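Local coordinates for tryptophane-5-halogenase (Microbispora sp. ATCC PTA-5024, PDB 5UAO), which probably uses flavin to chlorinate a tryptophan of the lanthipeptide NAI-107 at carbon 5 of its indole, at residues E92-K102 with A173-Y184. Numbering follows the deposited sequence.
Sequences EFYQHVRPTWK and AYHMDNARLVRY
Thr100 and Lys102 pair with His175 and Ala173 in a two-stranded antiparallel sheet of the flavin-dependent halogenase fold, and four backbone hydrogen bonds fix the register. Beyond it the axes of helical segments 92-97 and 178-184 come within 9.5 Å at their closest. The tight part is largely aromatic and aliphatic: Phe93 CE2 lies 3.5 Å from Tyr174 CE2, over one face of the tyrosine ring, while Met176 SD meets the phenylalanine edge in plane, a Met-aromatic contact. The Met176 side chain is about 7 Å from the bound FAD. Tyr184 is a knob among Glu92, Phe93, His96 and Val97, and its OH donates to Glu92 OE1 at 2.5 Å, on the anti side of a carboxylate that also bridges to Arg191. On the other face of the sheet, Lys102 CB covers the His175 ring, 3.7 Å from its centroid, a CH-pi contact; His175 NE2 is hydrogen-bonded to Thr274 OG1. Toward solvent, exposed Arg98 stacks its guanidinium on that of partly exposed Arg180, planes 20° apart; Glu291, salt-bridged to both, probably offsets their like charge. A bend at chi3 (-73°) helps bring Arg180 NE to Val97 O at 2.8 Å, a nearly straight bond (164°) in the guanidinium plane.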
loop_
_atom_site.group_PDB
_atom_site.type_symbol
_atom_site.label_atom_id
_atom_site.label_comp_id
_atom_site.label_asym_id
_atom_site.label_seq_id
_atom_site.Cartn_x
_atom_site.Cartn_y
_atom_site.Cartn_z
ATOM N N GLU A 92 24.055 -25.582 -10.222
ATOM C CA GLU A 92 24.049 -26.525 -9.114
ATOM C C GLU A 92 22.645 -26.867 -8.612
ATOM O O GLU A 92 22.342 -28.011 -8.302
ATOM C CB GLU A 92 24.851 -25.961 -7.934
ATOM C CG GLU A 92 25.148 -26.992 -6.844
ATOM C CD GLU A 92 26.005 -26.431 -5.704
ATOM O OE1 GLU A 92 25.558 -25.482 -4.998
ATOM O OE2 GLU A 92 27.127 -26.976 -5.516
ATOM N N PHE A 93 21.829 -25.857 -8.491
ATOM C CA PHE A 93 20.403 -26.044 -8.117
ATOM C C PHE A 93 19.718 -26.962 -9.114
ATOM O O PHE A 93 19.021 -27.951 -8.732
ATOM C CB PHE A 93 19.697 -24.704 -8.023
ATOM C CG PHE A 93 18.249 -24.799 -7.640
ATOM C CD1 PHE A 93 17.889 -24.954 -6.333
ATOM C CD2 PHE A 93 17.248 -24.688 -8.614
ATOM C CE1 PHE A 93 16.551 -25.020 -5.964
ATOM C CE2 PHE A 93 15.929 -24.765 -8.246
ATOM C CZ PHE A 93 15.592 -24.933 -6.921
ATOM N N TYR A 94 19.939 -26.707 -10.391
ATOM C CA TYR A 94 19.303 -27.540 -11.394
ATOM C C TYR A 94 19.799 -28.982 -11.348
ATOM O O TYR A 94 19.049 -29.969 -11.542
ATOM C CB TYR A 94 19.453 -26.977 -12.812
ATOM C CG TYR A 94 18.348 -26.022 -13.229
ATOM C CD1 TYR A 94 18.145 -24.834 -12.576
ATOM C CD2 TYR A 94 17.563 -26.279 -14.329
ATOM C CE1 TYR A 94 17.173 -23.958 -12.961
ATOM C CE2 TYR A 94 16.587 -25.387 -14.741
ATOM C CZ TYR A 94 16.375 -24.256 -14.040
ATOM O OH TYR A 94 15.414 -23.381 -14.474
ATOM N N GLN A 95 21.064 -29.110 -11.056
ATOM C CA GLN A 95 21.661 -30.412 -11.003
ATOM C C GLN A 95 21.134 -31.216 -9.802
ATOM O O GLN A 95 20.874 -32.386 -9.908
ATOM C CB GLN A 95 23.200 -30.225 -10.918
ATOM C CG GLN A 95 24.003 -31.497 -10.818
ATOM C CD GLN A 95 23.750 -32.395 -12.012
ATOM O OE1 GLN A 95 23.402 -31.916 -13.108
ATOM N NE2 GLN A 95 23.909 -33.703 -11.814
ATOM N N HIS A 96 21.042 -30.593 -8.649
ATOM C CA HIS A 96 20.676 -31.298 -7.440
ATOM C C HIS A 96 19.184 -31.349 -7.243
ATOM O O HIS A 96 18.670 -32.314 -6.684
ATOM C CB HIS A 96 21.271 -30.612 -6.238
ATOM C CG HIS A 96 22.696 -30.954 -5.994
ATOM N ND1 HIS A 96 23.713 -30.577 -6.845
ATOM C CD2 HIS A 96 23.278 -31.634 -4.986
ATOM C CE1 HIS A 96 24.865 -31.016 -6.372
ATOM N NE2 HIS A 96 24.628 -31.671 -5.253
ATOM N N VAL A 97 18.464 -30.318 -7.625
ATOM C CA VAL A 97 16.997 -30.337 -7.280
ATOM C C VAL A 97 16.141 -30.843 -8.452
ATOM O O VAL A 97 15.048 -31.389 -8.247
ATOM C CB VAL A 97 16.527 -28.968 -6.802
ATOM C CG1 VAL A 97 14.988 -28.940 -6.519
ATOM C CG2 VAL A 97 17.324 -28.588 -5.572
ATOM N N ARG A 98 16.635 -30.661 -9.668
ATOM C CA ARG A 98 15.939 -31.035 -10.858
ATOM C C ARG A 98 14.525 -30.414 -10.982
ATOM O O ARG A 98 13.564 -31.114 -11.179
ATOM C CB ARG A 98 15.934 -32.570 -11.029
ATOM C CG ARG A 98 17.346 -33.133 -11.381
ATOM C CD ARG A 98 17.463 -34.665 -11.325
ATOM N NE ARG A 98 16.189 -35.311 -11.638
ATOM C CZ ARG A 98 15.791 -36.505 -11.197
ATOM N NH1 ARG A 98 16.609 -37.267 -10.451
ATOM N NH2 ARG A 98 14.556 -36.941 -11.521
ATOM N N PRO A 99 14.444 -29.076 -11.024
ATOM C CA PRO A 99 13.150 -28.419 -11.028
ATOM C C PRO A 99 12.491 -28.538 -12.376
ATOM O O PRO A 99 13.181 -28.763 -13.402
ATOM C CB PRO A 99 13.506 -26.958 -10.818
ATOM C CG PRO A 99 14.876 -26.851 -11.527
ATOM C CD PRO A 99 15.536 -28.104 -11.068
ATOM N N THR A 100 11.162 -28.423 -12.372
ATOM C CA THR A 100 10.384 -28.083 -13.538
ATOM C C THR A 100 9.792 -26.677 -13.441
ATOM O O THR A 100 9.952 -25.961 -12.418
ATOM C CB THR A 100 9.245 -29.067 -13.766
ATOM O OG1 THR A 100 8.465 -29.074 -12.609
ATOM C CG2 THR A 100 9.791 -30.436 -13.988
ATOM N N TRP A 101 9.130 -26.270 -14.510
ATOM C CA TRP A 101 8.745 -24.924 -14.675
ATOM C C TRP A 101 7.250 -24.783 -14.549
ATOM O O TRP A 101 6.478 -25.605 -15.074
ATOM C CB TRP A 101 9.195 -24.320 -16.016
ATOM C CG TRP A 101 10.671 -24.166 -16.162
ATOM C CD1 TRP A 101 11.631 -24.125 -15.190
ATOM C CD2 TRP A 101 11.356 -24.109 -17.409
ATOM N NE1 TRP A 101 12.919 -24.018 -15.792
ATOM C CE2 TRP A 101 12.751 -24.020 -17.142
ATOM C CE3 TRP A 101 10.919 -24.126 -18.730
ATOM C CZ2 TRP A 101 13.708 -23.894 -18.173
ATOM C CZ3 TRP A 101 11.864 -23.996 -19.737
ATOM C CH2 TRP A 101 13.245 -23.888 -19.443
ATOM N N LYS A 102 6.880 -23.688 -13.911
ATOM C CA LYS A 102 5.440 -23.335 -13.682
ATOM C C LYS A 102 5.164 -21.945 -14.284
ATOM O O LYS A 102 5.713 -20.948 -13.837
ATOM C CB LYS A 102 5.163 -23.379 -12.212
ATOM C CG LYS A 102 3.735 -23.035 -11.852
ATOM C CD LYS A 102 3.609 -22.703 -10.371
ATOM C CE LYS A 102 2.199 -22.306 -10.024
ATOM N NZ LYS A 102 2.161 -21.818 -8.624
ATOM N N ALA A 173 7.916 -19.769 -12.298
ATOM C CA ALA A 173 8.296 -20.317 -11.007
ATOM C C ALA A 173 8.726 -21.754 -11.177
ATOM O O ALA A 173 8.821 -22.273 -12.308
ATOM C CB ALA A 173 7.148 -20.219 -10.043
ATOM N N TYR A 174 9.129 -22.349 -10.061
ATOM C CA TYR A 174 9.580 -23.707 -10.071
ATOM C C TYR A 174 8.549 -24.642 -9.457
ATOM O O TYR A 174 7.826 -24.308 -8.485
ATOM C CB TYR A 174 10.834 -23.863 -9.242
ATOM C CG TYR A 174 12.088 -23.123 -9.739
ATOM C CD1 TYR A 174 12.460 -23.148 -11.073
ATOM C CD2 TYR A 174 12.949 -22.503 -8.830
ATOM C CE1 TYR A 174 13.602 -22.491 -11.502
ATOM C CE2 TYR A 174 14.145 -21.886 -9.253
ATOM C CZ TYR A 174 14.447 -21.877 -10.602
ATOM O OH TYR A 174 15.632 -21.271 -11.037
ATOM N N HIS A 175 8.593 -25.862 -9.930
ATOM C CA HIS A 175 8.116 -27.020 -9.140
ATOM C C HIS A 175 9.357 -27.815 -8.704
ATOM O O HIS A 175 10.296 -28.069 -9.522
ATOM C CB HIS A 175 7.241 -27.958 -9.967
ATOM C CG HIS A 175 6.043 -27.351 -10.604
ATOM N ND1 HIS A 175 5.855 -27.367 -11.972
ATOM C CD2 HIS A 175 4.902 -26.832 -10.089
ATOM C CE1 HIS A 175 4.698 -26.803 -12.269
ATOM N NE2 HIS A 175 4.089 -26.503 -11.140
ATOM N N MET A 176 9.391 -28.190 -7.428
ATOM C CA MET A 176 10.581 -28.791 -6.781
ATOM C C MET A 176 10.182 -29.986 -5.907
ATOM O O MET A 176 9.381 -29.852 -4.958
ATOM C CB MET A 176 11.314 -27.766 -5.913
ATOM C CG MET A 176 11.712 -26.504 -6.650
ATOM S SD MET A 176 12.195 -25.174 -5.542
ATOM C CE MET A 176 10.635 -24.818 -4.761
ATOM N N ASP A 177 10.715 -31.148 -6.242
ATOM C CA ASP A 177 10.620 -32.310 -5.399
ATOM C C ASP A 177 11.102 -32.006 -4.017
ATOM O O ASP A 177 12.230 -31.559 -3.818
ATOM C CB ASP A 177 11.463 -33.446 -5.985
ATOM C CG ASP A 177 11.396 -34.687 -5.158
ATOM O OD1 ASP A 177 10.413 -35.408 -5.394
ATOM O OD2 ASP A 177 12.291 -34.936 -4.288
ATOM N N ASN A 178 10.224 -32.208 -3.041
ATOM C CA ASN A 178 10.522 -31.803 -1.716
ATOM C C ASN A 178 11.680 -32.493 -1.052
ATOM O O ASN A 178 12.458 -31.838 -0.361
ATOM C CB ASN A 178 9.318 -31.959 -0.788
ATOM C CG ASN A 178 9.502 -31.133 0.423
ATOM O OD1 ASN A 178 9.571 -29.880 0.327
ATOM N ND2 ASN A 178 9.697 -31.786 1.561
ATOM N N ALA A 179 11.789 -33.802 -1.242
ATOM C CA ALA A 179 12.918 -34.523 -0.679
ATOM C C ALA A 179 14.255 -34.038 -1.300
ATOM O O ALA A 179 15.177 -33.756 -0.534
ATOM C CB ALA A 179 12.728 -36.040 -0.759
ATOM N N ARG A 180 14.326 -33.796 -2.615
ATOM C CA ARG A 180 15.573 -33.301 -3.193
ATOM C C ARG A 180 15.853 -31.920 -2.721
ATOM O O ARG A 180 17.022 -31.592 -2.515
ATOM C CB ARG A 180 15.623 -33.259 -4.736
ATOM C CG ARG A 180 15.805 -34.613 -5.409
ATOM C CD ARG A 180 16.086 -34.501 -6.888
ATOM N NE ARG A 180 14.907 -34.122 -7.690
ATOM C CZ ARG A 180 13.989 -34.974 -8.188
ATOM N NH1 ARG A 180 14.039 -36.274 -7.942
ATOM N NH2 ARG A 180 12.994 -34.530 -8.933
ATOM N N LEU A 181 14.825 -31.075 -2.590
ATOM C CA LEU A 181 15.070 -29.696 -2.160
ATOM C C LEU A 181 15.651 -29.607 -0.790
ATOM O O LEU A 181 16.634 -28.835 -0.529
ATOM C CB LEU A 181 13.807 -28.820 -2.224
ATOM C CG LEU A 181 13.965 -27.387 -1.715
ATOM C CD1 LEU A 181 14.920 -26.576 -2.580
ATOM C CD2 LEU A 181 12.603 -26.706 -1.636
ATOM N N VAL A 182 14.988 -30.299 0.131
ATOM C CA VAL A 182 15.483 -30.359 1.491
ATOM C C VAL A 182 16.914 -30.874 1.634
ATOM O O VAL A 182 17.663 -30.338 2.447
ATOM C CB VAL A 182 14.504 -31.058 2.472
ATOM C CG1 VAL A 182 15.130 -31.072 3.864
ATOM C CG2 VAL A 182 13.228 -30.235 2.579
ATOM N N ARG A 183 17.251 -31.924 0.892
ATOM C CA ARG A 183 18.562 -32.530 0.993
ATOM C C ARG A 183 19.594 -31.476 0.519
ATOM O O ARG A 183 20.623 -31.294 1.116
ATOM C CB ARG A 183 18.629 -33.816 0.155
ATOM C CG ARG A 183 20.014 -34.445 0.123
ATOM C CD ARG A 183 19.964 -35.833 -0.474
ATOM N NE ARG A 183 21.225 -36.225 -1.109
ATOM C CZ ARG A 183 22.275 -36.763 -0.481
ATOM N NH1 ARG A 183 22.257 -36.982 0.840
ATOM N NH2 ARG A 183 23.360 -37.085 -1.188
ATOM N N TYR A 184 19.276 -30.797 -0.568
ATOM C CA TYR A 184 20.159 -29.783 -1.089
ATOM C C TYR A 184 20.364 -28.614 -0.175
ATOM O O TYR A 184 21.488 -28.186 0.071
ATOM C CB TYR A 184 19.621 -29.243 -2.395
ATOM C CG TYR A 184 20.522 -28.190 -2.963
ATOM C CD1 TYR A 184 21.840 -28.509 -3.358
ATOM C CD2 TYR A 184 20.066 -26.931 -3.217
ATOM C CE1 TYR A 184 22.693 -27.542 -3.915
ATOM C CE2 TYR A 184 20.904 -25.970 -3.794
ATOM C CZ TYR A 184 22.211 -26.288 -4.164
ATOM O OH TYR A 184 23.045 -25.332 -4.755
HETATM O O HOH W 1 15.651 -20.932 -13.752
HETATM O O HOH W 2 19.183 -32.843 -3.634
HETATM O O HOH W 3 6.256 -28.280 -14.914
#